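Local coordinates for double-stranded RNA-binding protein 1 (Arabidopsis thaliana, PDB 3ADJ), which binds double-stranded RNA and assists DICER-LIKE 1 in the accurate processing of primary and precursor microRNAs in the nucleus, at residues Q37-G51 with T54-A68. Sequence-based numbering, arbitrary orientation.
Sequences QFTCTVEIGGIKYTG and TRTKKDAEISAGRTA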
loop_
_atom_site.group_PDB
_atom_site.type_symbol
_atom_site.label_atom_id
_atom_site.label_comp_id
_atom_site.label_asym_id
_atom_site.label_seq_id
_atom_site.Cartn_x
_atom_site.Cartn_y
_atom_site.Cartn_z
ATOM N N GLN A 37 -10.977 -5.981 -9.502
ATOM C CA GLN A 37 -10.592 -4.876 -8.655
ATOM C C GLN A 37 -9.514 -5.366 -7.703
ATOM O O GLN A 37 -9.751 -6.329 -6.968
ATOM C CB GLN A 37 -11.821 -4.408 -7.899
ATOM C CG GLN A 37 -11.740 -3.016 -7.307
ATOM C CD GLN A 37 -13.106 -2.536 -6.800
ATOM O OE1 GLN A 37 -13.798 -1.744 -7.468
ATOM N NE2 GLN A 37 -13.502 -3.029 -5.618
ATOM N N PHE A 38 -8.338 -4.722 -7.743
ATOM C CA PHE A 38 -7.166 -5.088 -6.925
ATOM C C PHE A 38 -7.103 -4.268 -5.650
ATOM O O PHE A 38 -7.153 -3.060 -5.716
ATOM C CB PHE A 38 -5.851 -4.842 -7.679
ATOM C CG PHE A 38 -5.851 -5.298 -9.108
ATOM C CD1 PHE A 38 -6.157 -4.411 -10.136
ATOM C CD2 PHE A 38 -5.515 -6.604 -9.441
ATOM C CE1 PHE A 38 -6.155 -4.818 -11.467
ATOM C CE2 PHE A 38 -5.517 -7.013 -10.772
ATOM C CZ PHE A 38 -5.842 -6.114 -11.783
ATOM N N THR A 39 -6.979 -4.903 -4.494
ATOM C CA THR A 39 -6.688 -4.174 -3.269
ATOM C C THR A 39 -5.235 -4.474 -2.912
ATOM O O THR A 39 -4.824 -5.646 -2.928
ATOM C CB THR A 39 -7.598 -4.630 -2.122
ATOM O OG1 THR A 39 -8.967 -4.540 -2.525
ATOM C CG2 THR A 39 -7.418 -3.779 -0.915
ATOM N N CYS A 40 -4.450 -3.442 -2.617
ATOM C CA CYS A 40 -3.030 -3.620 -2.343
ATOM C C CYS A 40 -2.763 -3.273 -0.920
ATOM O O CYS A 40 -3.482 -2.481 -0.332
ATOM C CB CYS A 40 -2.153 -2.739 -3.237
ATOM S SG CYS A 40 -1.889 -3.383 -4.913
ATOM N N THR A 41 -1.698 -3.838 -0.364
ATOM C CA THR A 41 -1.389 -3.655 1.047
ATOM C C THR A 41 0.078 -3.330 1.303
ATOM O O THR A 41 0.968 -3.800 0.586
ATOM C CB THR A 41 -1.808 -4.881 1.802
ATOM O OG1 THR A 41 -3.230 -4.839 1.953
ATOM C CG2 THR A 41 -1.161 -4.931 3.155
ATOM N N VAL A 42 0.313 -2.502 2.314
ATOM C CA VAL A 42 1.654 -2.141 2.741
ATOM C C VAL A 42 1.805 -2.370 4.247
ATOM O O VAL A 42 1.089 -1.797 5.055
ATOM C CB VAL A 42 1.984 -0.686 2.314
ATOM C CG1 VAL A 42 3.220 -0.127 3.003
ATOM C CG2 VAL A 42 2.182 -0.647 0.844
ATOM N N GLU A 43 2.741 -3.234 4.611
ATOM C CA GLU A 43 2.974 -3.565 6.000
ATOM C C GLU A 43 4.289 -2.943 6.409
ATOM O O GLU A 43 5.318 -3.233 5.823
ATOM C CB GLU A 43 2.997 -5.088 6.178
ATOM C CG GLU A 43 3.065 -5.578 7.606
ATOM C CD GLU A 43 3.214 -7.094 7.720
ATOM O OE1 GLU A 43 3.796 -7.718 6.802
ATOM O OE2 GLU A 43 2.764 -7.671 8.738
ATOM N N ILE A 44 4.234 -2.048 7.386
ATOM C CA ILE A 44 5.414 -1.466 8.005
ATOM C C ILE A 44 5.152 -1.425 9.504
ATOM O O ILE A 44 4.130 -0.871 9.950
ATOM C CB ILE A 44 5.660 -0.016 7.541
ATOM C CG1 ILE A 44 5.609 0.102 6.021
ATOM C CG2 ILE A 44 6.993 0.493 8.049
ATOM C CD1 ILE A 44 5.137 1.446 5.530
ATOM N N GLY A 45 6.061 -2.011 10.279
ATOM C CA GLY A 45 6.015 -1.905 11.737
ATOM C C GLY A 45 5.403 -3.131 12.353
ATOM O O GLY A 45 6.012 -3.816 13.173
ATOM N N GLY A 46 4.191 -3.415 11.924
ATOM C CA GLY A 46 3.435 -4.568 12.370
ATOM C C GLY A 46 2.014 -4.215 12.015
ATOM O O GLY A 46 1.070 -4.840 12.474
ATOM N N ILE A 47 1.885 -3.186 11.182
ATOM C CA ILE A 47 0.610 -2.627 10.805
ATOM C C ILE A 47 0.492 -2.725 9.316
ATOM O O ILE A 47 1.333 -2.216 8.598
ATOM C CB ILE A 47 0.522 -1.146 11.224
ATOM C CG1 ILE A 47 0.684 -1.022 12.743
ATOM C CG2 ILE A 47 -0.778 -0.519 10.735
ATOM C CD1 ILE A 47 0.388 0.351 13.291
ATOM N N LYS A 48 -0.548 -3.399 8.848
ATOM C CA LYS A 48 -0.837 -3.411 7.422
ATOM C C LYS A 48 -1.743 -2.244 7.113
ATOM O O LYS A 48 -2.799 -2.116 7.733
ATOM C CB LYS A 48 -1.549 -4.701 7.001
ATOM C CG LYS A 48 -0.940 -6.004 7.479
ATOM C CD LYS A 48 -1.521 -7.123 6.592
ATOM C CE LYS A 48 -1.406 -8.518 7.252
ATOM N NZ LYS A 48 -2.210 -9.566 6.519
ATOM N N TYR A 49 -1.336 -1.407 6.137
ATOM C CA TYR A 49 -2.164 -0.300 5.681
ATOM C C TYR A 49 -2.849 -0.673 4.380
ATOM O O TYR A 49 -2.170 -1.135 3.502
ATOM C CB TYR A 49 -1.268 0.891 5.443
ATOM C CG TYR A 49 -0.419 1.251 6.637
ATOM C CD1 TYR A 49 0.854 0.730 6.775
ATOM C CD2 TYR A 49 -0.895 2.111 7.606
ATOM C CE1 TYR A 49 1.619 1.053 7.836
ATOM C CE2 TYR A 49 -0.129 2.447 8.682
ATOM C CZ TYR A 49 1.129 1.925 8.804
ATOM O OH TYR A 49 1.888 2.271 9.891
ATOM N N THR A 50 -4.159 -0.478 4.226
ATOM C CA THR A 50 -4.844 -1.015 3.045
ATOM C C THR A 50 -5.367 0.048 2.097
ATOM O O THR A 50 -6.100 0.951 2.490
ATOM C CB THR A 50 -5.977 -1.995 3.429
ATOM O OG1 THR A 50 -5.428 -3.061 4.229
ATOM C CG2 THR A 50 -6.641 -2.595 2.184
ATOM N N GLY A 51 -4.997 -0.086 0.828
ATOM C CA GLY A 51 -5.468 0.836 -0.194
ATOM C C GLY A 51 -6.916 0.627 -0.565
ATOM O O GLY A 51 -7.483 -0.439 -0.335
ATOM N N THR A 54 -9.533 -0.535 -6.557
ATOM C CA THR A 54 -9.523 0.146 -7.867
ATOM C C THR A 54 -9.287 -0.871 -8.973
ATOM O O THR A 54 -8.915 -1.992 -8.684
ATOM C CB THR A 54 -8.430 1.261 -7.943
ATOM O OG1 THR A 54 -7.127 0.670 -7.978
ATOM C CG2 THR A 54 -8.506 2.200 -6.753
ATOM N N ARG A 55 -9.509 -0.508 -10.232
ATOM C CA ARG A 55 -9.152 -1.408 -11.345
ATOM C C ARG A 55 -7.933 -0.880 -12.065
ATOM O O ARG A 55 -8.038 -0.132 -13.041
ATOM C CB ARG A 55 -10.303 -1.639 -12.337
ATOM C CG ARG A 55 -9.926 -2.579 -13.507
ATOM C CD ARG A 55 -11.134 -2.884 -14.386
ATOM N NE ARG A 55 -10.820 -3.779 -15.499
ATOM C CZ ARG A 55 -11.703 -4.200 -16.412
ATOM N NH1 ARG A 55 -12.984 -3.825 -16.350
ATOM N NH2 ARG A 55 -11.306 -5.008 -17.393
ATOM N N THR A 56 -6.785 -1.265 -11.520
ATOM C CA THR A 56 -5.420 -1.045 -12.029
ATOM C C THR A 56 -4.525 -1.049 -10.807
ATOM O O THR A 56 -4.849 -0.443 -9.790
ATOM C CB THR A 56 -5.174 0.209 -12.986
ATOM O OG1 THR A 56 -3.767 0.417 -13.169
ATOM C CG2 THR A 56 -5.786 1.485 -12.454
ATOM N N LYS A 57 -3.420 -1.773 -10.912
ATOM C CA LYS A 57 -2.548 -1.990 -9.785
ATOM C C LYS A 57 -1.815 -0.727 -9.357
ATOM O O LYS A 57 -1.636 -0.517 -8.170
ATOM C CB LYS A 57 -1.550 -3.080 -10.119
ATOM C CG LYS A 57 -1.011 -3.858 -8.932
ATOM C CD LYS A 57 0.124 -4.694 -9.486
ATOM C CE LYS A 57 0.741 -5.575 -8.437
ATOM N NZ LYS A 57 1.893 -6.336 -9.105
ATOM N N LYS A 58 -1.388 0.115 -10.301
ATOM C CA LYS A 58 -0.737 1.373 -9.917
ATOM C C LYS A 58 -1.619 2.196 -8.966
ATOM O O LYS A 58 -1.262 2.378 -7.799
ATOM C CB LYS A 58 -0.255 2.184 -11.124
ATOM C CG LYS A 58 1.247 2.067 -11.367
ATOM C CD LYS A 58 1.642 2.675 -12.718
ATOM C CE LYS A 58 2.979 2.127 -13.235
ATOM N NZ LYS A 58 3.105 2.229 -14.787
ATOM N N ASP A 59 -2.763 2.672 -9.462
ATOM C CA ASP A 59 -3.815 3.212 -8.604
ATOM C C ASP A 59 -3.753 2.638 -7.171
ATOM O O ASP A 59 -3.326 3.309 -6.237
ATOM C CB ASP A 59 -5.187 2.903 -9.209
ATOM C CG ASP A 59 -5.789 4.077 -9.924
ATOM O OD1 ASP A 59 -5.366 5.212 -9.638
ATOM O OD2 ASP A 59 -6.707 3.877 -10.760
ATOM N N ALA A 60 -4.167 1.393 -7.001
ATOM C CA ALA A 60 -4.264 0.824 -5.678
ATOM C C ALA A 60 -2.906 0.734 -4.979
ATOM O O ALA A 60 -2.834 0.912 -3.769
ATOM C CB ALA A 60 -4.949 -0.546 -5.728
ATOM N N GLU A 61 -1.831 0.463 -5.721
ATOM C CA GLU A 61 -0.507 0.409 -5.113
ATOM C C GLU A 61 -0.264 1.718 -4.388
ATOM O O GLU A 61 0.296 1.737 -3.295
ATOM C CB GLU A 61 0.599 0.169 -6.148
ATOM C CG GLU A 61 0.981 -1.279 -6.358
ATOM C CD GLU A 61 2.017 -1.465 -7.453
ATOM O OE1 GLU A 61 2.593 -0.450 -7.897
ATOM O OE2 GLU A 61 2.284 -2.616 -7.874
ATOM N N ILE A 62 -0.722 2.803 -5.008
ATOM C CA ILE A 62 -0.466 4.155 -4.539
ATOM C C ILE A 62 -1.402 4.538 -3.419
ATOM O O ILE A 62 -0.942 5.005 -2.383
ATOM C CB ILE A 62 -0.541 5.165 -5.684
ATOM C CG1 ILE A 62 0.554 4.854 -6.707
ATOM C CG2 ILE A 62 -0.400 6.581 -5.154
ATOM C CD1 ILE A 62 0.502 5.704 -7.949
ATOM N N SER A 63 -2.704 4.326 -3.608
ATOM C CA SER A 63 -3.660 4.545 -2.522
ATOM C C SER A 63 -3.151 3.892 -1.264
ATOM O O SER A 63 -3.143 4.517 -0.201
ATOM C CB SER A 63 -5.039 3.977 -2.822
ATOM O OG SER A 63 -5.877 4.165 -1.680
ATOM N N ALA A 64 -2.723 2.638 -1.395
ATOM C CA ALA A 64 -2.199 1.871 -0.281
ATOM C C ALA A 64 -1.084 2.612 0.410
ATOM O O ALA A 64 -1.111 2.764 1.614
ATOM C CB ALA A 64 -1.726 0.539 -0.752
ATOM N N GLY A 65 -0.118 3.084 -0.369
ATOM C CA GLY A 65 0.940 3.959 0.126
ATOM C C GLY A 65 0.426 5.279 0.690
ATOM O O GLY A 65 0.821 5.685 1.776
ATOM N N ARG A 66 -0.467 5.953 -0.027
ATOM C CA ARG A 66 -1.040 7.182 0.507
ATOM C C ARG A 66 -1.661 6.947 1.856
ATOM O O ARG A 66 -1.723 7.860 2.658
ATOM C CB ARG A 66 -2.117 7.752 -0.398
ATOM C CG ARG A 66 -1.634 8.796 -1.362
ATOM C CD ARG A 66 -2.824 9.505 -1.983
ATOM N NE ARG A 66 -2.745 9.413 -3.460
ATOM C CZ ARG A 66 -3.178 10.367 -4.291
ATOM N NH1 ARG A 66 -3.722 11.511 -3.800
ATOM N NH2 ARG A 66 -3.046 10.178 -5.615
ATOM N N THR A 67 -2.140 5.733 2.105
ATOM C CA THR A 67 -2.674 5.411 3.417
ATOM C C THR A 67 -1.508 5.351 4.380
ATOM O O THR A 67 -1.549 5.982 5.455
ATOM C CB THR A 67 -3.439 4.100 3.425
ATOM O OG1 THR A 67 -4.342 4.073 2.315
ATOM C CG2 THR A 67 -4.236 3.978 4.687
ATOM N N ALA A 68 -0.454 4.639 3.974
ATOM C CA ALA A 68 0.737 4.499 4.798
ATOM C C ALA A 68 1.378 5.821 5.216
ATOM O O ALA A 68 1.686 5.986 6.375
ATOM C CB ALA A 68 1.724 3.651 4.127
#
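Strand 37-44 and helix 57-68 run with their axes 7.0 Å apart at closest approach and inclined by 36°, while strand 47-50, antiparallel to strand 37-44, meets the helix at 128°. This is the beta-hairpin and C-terminal helix of the second double-stranded RNA-binding domain, an alpha-beta-beta-beta-alpha fold, and a worked example of a helix lying close to a sheet through small residues on its inner side. Cys-40, Val-42 and Ile-44 face the helix, where Ala-60, Ala-64 and Ala-68 recur every fourth residue. Ala-64 CB lies 4.1 Å from Cys-40 CB, and Gly-51, without a side chain, passes over Ala-64 with its CA against the helix backbone. Cys-40 SG, anti to its own carbonyl carbon and beside the backbone N (chi1 -80°), lies against the aliphatic CG of Glu-61. Ile-44 and Ala-68 also touch Leu-10 of helix 4-15, joining this layer to the other helix. Where the chain enters the helix, Phe-38 N donates to Thr-54 O (2.9 Å), and the Phe-38 ring turns its edge to Thr-56 N at the N-cap. Near the hairpin turn, the Tyr-49 ring is sandwiched between Ile-47 CG2 and Ala-68 CA, the latter 4.2 Å from the ring centroid in a CH-pi contact over the face.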